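DUF1214 domain-containing protein (Burkholderia cenocepacia, PDB 6ANS) is of unknown function but belongs to the DUF1214 family and binds a sodium ion in the crystal. Local coordinates at residues T54-D59 / N310-S315. Residues are numbered along the deposited sequence; the frame is centred on the assembly and turned at random.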
ATOM      1  N   THR A  54     -27.392 -12.391  -6.364  1.00 30.84           N
ATOM      2  CA  THR A  54     -28.223 -13.367  -5.679  1.00 34.73           C
ATOM      3  C   THR A  54     -27.600 -14.754  -5.673  1.00 32.47           C
ATOM      4  O   THR A  54     -27.996 -15.585  -4.849  1.00 40.04           O
ATOM      5  CB  THR A  54     -29.617 -13.416  -6.323  1.00 38.93           C
ATOM      6  OG1 THR A  54     -29.479 -13.721  -7.714  1.00 45.45           O
ATOM      7  CG2 THR A  54     -30.351 -12.081  -6.156  1.00 36.22           C
ATOM      8  N   ASP A  55     -26.627 -15.026  -6.544  1.00 35.34           N
ATOM      9  CA  ASP A  55     -25.926 -16.300  -6.465  1.00 35.63           C
ATOM     10  C   ASP A  55     -24.774 -16.292  -5.456  1.00 33.52           C
ATOM     11  O   ASP A  55     -24.064 -17.291  -5.352  1.00 35.85           O
ATOM     12  CB  ASP A  55     -25.419 -16.738  -7.853  1.00 36.36           C
ATOM     13  CG  ASP A  55     -24.339 -15.813  -8.439  1.00 40.19           C
ATOM     14  OD1 ASP A  55     -23.917 -14.835  -7.773  1.00 31.82           O
ATOM     15  OD2 ASP A  55     -23.907 -16.082  -9.592  1.00 32.75           O
ATOM     16  N   ALA A  56     -24.545 -15.178  -4.723  1.00 35.01           N
ATOM     17  CA  ALA A  56     -23.537 -15.146  -3.660  1.00 31.90           C
ATOM     18  C   ALA A  56     -24.185 -15.290  -2.287  1.00 31.81           C
ATOM     19  O   ALA A  56     -25.312 -14.834  -2.084  1.00 29.90           O
ATOM     20  CB  ALA A  56     -22.757 -13.826  -3.690  1.00 30.18           C
ATOM     21  N   PRO A  57     -23.496 -15.880  -1.304  1.00 39.70           N
ATOM     22  CA  PRO A  57     -24.068 -15.951   0.048  1.00 37.52           C
ATOM     23  C   PRO A  57     -24.358 -14.553   0.571  1.00 35.02           C
ATOM     24  O   PRO A  57     -23.668 -13.586   0.232  1.00 29.56           O
ATOM     25  CB  PRO A  57     -22.965 -16.630   0.872  1.00 39.58           C
ATOM     26  CG  PRO A  57     -22.022 -17.251  -0.141  1.00 37.02           C
ATOM     27  CD  PRO A  57     -22.119 -16.401  -1.360  1.00 34.63           C
ATOM     28  N   ASP A  58     -25.396 -14.440   1.404  1.00 33.65           N
ATOM     29  CA  ASP A  58     -25.748 -13.146   1.979  1.00 34.20           C
ATOM     30  C   ASP A  58     -25.636 -13.114   3.503  1.00 34.41           C
ATOM     31  O   ASP A  58     -26.196 -12.218   4.136  1.00 36.82           O
ATOM     32  CB  ASP A  58     -27.149 -12.715   1.533  1.00 33.11           C
ATOM     33  CG  ASP A  58     -28.245 -13.574   2.110  1.00 41.22           C
ATOM     34  OD1 ASP A  58     -27.954 -14.602   2.761  1.00 46.92           O
ATOM     35  OD2 ASP A  58     -29.424 -13.204   1.915  1.00 48.03           O
ATOM     36  N   ASP A  59     -24.938 -14.066   4.112  1.00 32.73           N
ATOM     37  CA  ASP A  59     -24.698 -13.969   5.543  1.00 38.45           C
ATOM     38  C   ASP A  59     -23.913 -12.688   5.828  1.00 36.49           C
ATOM     39  O   ASP A  59     -23.148 -12.226   4.978  1.00 37.48           O
ATOM     40  CB  ASP A  59     -23.937 -15.195   6.039  1.00 43.72           C
ATOM     41  CG  ASP A  59     -22.594 -15.349   5.364  1.00 49.70           C
ATOM     42  OD1 ASP A  59     -22.569 -15.857   4.219  1.00 55.22           O
ATOM     43  OD2 ASP A  59     -21.570 -14.965   5.968  1.00 45.88           O
ATOM     44  N   ASN A 310     -12.486 -16.861   1.992  1.00 26.05           N
ATOM     45  CA  ASN A 310     -13.896 -16.494   2.036  1.00 24.02           C
ATOM     46  C   ASN A 310     -14.520 -16.674   0.650  1.00 24.93           C
ATOM     47  O   ASN A 310     -13.878 -17.147  -0.293  1.00 27.13           O
ATOM     48  CB  ASN A 310     -14.081 -15.073   2.573  1.00 23.08           C
ATOM     49  CG  ASN A 310     -13.498 -13.997   1.673  1.00 26.41           C
ATOM     50  OD1 ASN A 310     -13.103 -14.232   0.520  1.00 26.96           O
ATOM     51  ND2 ASN A 310     -13.439 -12.791   2.211  1.00 22.07           N
ATOM     52  N   TYR A 311     -15.800 -16.301   0.522  1.00 24.11           N
ATOM     53  CA  TYR A 311     -16.488 -16.512  -0.748  1.00 28.36           C
ATOM     54  C   TYR A 311     -15.862 -15.709  -1.877  1.00 25.46           C
ATOM     55  O   TYR A 311     -15.927 -16.125  -3.040  1.00 25.20           O
ATOM     56  CB  TYR A 311     -17.970 -16.163  -0.635  1.00 24.77           C
ATOM     57  CG  TYR A 311     -18.721 -16.506  -1.907  1.00 26.70           C
ATOM     58  CD1 TYR A 311     -19.154 -17.804  -2.145  1.00 29.05           C
ATOM     59  CD2 TYR A 311     -18.976 -15.537  -2.874  1.00 27.06           C
ATOM     60  CE1 TYR A 311     -19.833 -18.138  -3.293  1.00 32.83           C
ATOM     61  CE2 TYR A 311     -19.679 -15.852  -4.027  1.00 30.20           C
ATOM     62  CZ  TYR A 311     -20.096 -17.157  -4.234  1.00 35.36           C
ATOM     63  OH  TYR A 311     -20.772 -17.494  -5.379  1.00 33.10           O
ATOM     64  N   TRP A 312     -15.270 -14.558  -1.560  1.00 24.73           N
ATOM     65  CA  TRP A 312     -14.626 -13.674  -2.529  1.00 21.45           C
ATOM     66  C   TRP A 312     -13.244 -14.155  -2.955  1.00 24.88           C
ATOM     67  O   TRP A 312     -12.553 -13.439  -3.694  1.00 23.90           O
ATOM     68  CB  TRP A 312     -14.569 -12.262  -1.920  1.00 27.38           C
ATOM     69  CG  TRP A 312     -15.940 -11.937  -1.362  1.00 32.90           C
ATOM     70  CD1 TRP A 312     -16.288 -11.768  -0.046  1.00 28.61           C
ATOM     71  CD2 TRP A 312     -17.156 -11.847  -2.111  1.00 27.24           C
ATOM     72  NE1 TRP A 312     -17.643 -11.553   0.058  1.00 27.66           N
ATOM     73  CE2 TRP A 312     -18.198 -11.590  -1.193  1.00 25.69           C
ATOM     74  CE3 TRP A 312     -17.462 -11.932  -3.474  1.00 29.36           C
ATOM     75  CZ2 TRP A 312     -19.524 -11.418  -1.595  1.00 28.88           C
ATOM     76  CZ3 TRP A 312     -18.784 -11.765  -3.871  1.00 26.47           C
ATOM     77  CH2 TRP A 312     -19.796 -11.511  -2.932  1.00 30.93           C
HETATM   78  N   MSE A 313     -12.829 -15.336  -2.493  1.00 21.83           N
HETATM   79  CA  MSE A 313     -11.558 -15.960  -2.862  1.00 30.77           C
HETATM   80  C   MSE A 313     -10.379 -15.129  -2.370  1.00 24.55           C
HETATM   81  O   MSE A 313      -9.291 -15.125  -2.944  1.00 24.55           O
HETATM   82  CB  MSE A 313     -11.512 -16.226  -4.382  1.00 20.68           C
HETATM   83  CG  MSE A 313     -12.682 -17.125  -4.796  1.00 31.38           C
HETATM   84 SE   MSE A 313     -12.583 -17.879  -6.633  1.00 42.06          SE
HETATM   85  CE  MSE A 313     -10.945 -18.956  -6.365  1.00 29.57           C
ATOM     86  N   GLU A 314     -10.606 -14.422  -1.274  1.00 26.52           N
ATOM     87  CA  GLU A 314      -9.510 -13.911  -0.473  1.00 21.65           C
ATOM     88  C   GLU A 314      -9.163 -14.979   0.544  1.00 24.36           C
ATOM     89  O   GLU A 314     -10.061 -15.497   1.217  1.00 22.38           O
ATOM     90  CB  GLU A 314      -9.896 -12.649   0.285  1.00 19.90           C
ATOM     91  CG  GLU A 314     -10.414 -11.484  -0.509  1.00 28.95           C
ATOM     92  CD  GLU A 314     -10.796 -10.366   0.450  1.00 30.85           C
ATOM     93  OE1 GLU A 314     -11.762 -10.554   1.212  1.00 32.42           O
ATOM     94  OE2 GLU A 314     -10.091  -9.341   0.489  1.00 26.37           O
ATOM     95  N   SER A 315      -7.875 -15.283   0.687  1.00 20.25           N
ATOM     96  CA  SER A 315      -7.471 -16.099   1.825  1.00 30.06           C
ATOM     97  C   SER A 315      -7.991 -15.465   3.108  1.00 28.48           C
ATOM     98  O   SER A 315      -8.115 -14.241   3.214  1.00 22.43           O
ATOM     99  CB  SER A 315      -5.946 -16.246   1.891  1.00 24.80           C
ATOM    100  OG  SER A 315      -5.305 -14.987   2.008  1.00 20.41           O
TER
HETATM  101  O   HOH W   1     -21.117 -15.416  -7.132  1.00 29.32           O
HETATM  102  O   HOH W   2     -23.028 -19.609  -4.480  1.00 57.56           O
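This is an apolar contact between two loops: Pro-57 makes a CH-pi contact with Tyr-311, Ala-56 packs on Tyr-311 and Trp-312, and two waters bridge Asp-55 to Tyr-311. It fits the loop between helices 48-52 and 60-83 against the loop that follows strand 303-309. Pro-57 lays CD over the centre of one face of the Tyr-311 ring, and its CG lies 3.5 Å from Tyr-311 CD1. With CG anti to the backbone N (chi1 -175°), Tyr-311 carries its ring out to the helix-connecting loop. The methyl of Ala-56 sits by both aromatic rings, with CB 3.7 Å from Tyr-311 CE2 and 3.8 Å from Trp-312 CH2. Tyr-311 CD2 in turn lies over the rim of the indole face. The indole is held by a hydrogen bond from its NE1 to Thr-62 O in helix 60-83.

Residues 310-315 open with a type I beta turn, Asn-310 to Met-313, inside a DUF1214 family region. Met-313 N donates to Asn-310 O across the turn, and the Asn-310 side chain ties it to Glu-314, the residue that follows. Asn-310 OD1 accepts from Glu-314 N at 3.1 Å, and Asn-310 ND2 donates to Glu-314 OE1 at 3.0 Å, nearly in the amide plane. Glu-314 also forms a salt bridge with Arg-72.

Water mediates the polar part of the contact. One water accepts from Tyr-311 OH at 2.7 Å, in the plane of the ring, and donates to Asp-55 OD1. A second donates to Asp-55 O and, more distantly, to Tyr-311 OH. Asp-55 OD1 also forms a salt bridge with Arg-53, while Ala-249 and Ala-250 of helix 224-251 touch Tyr-311.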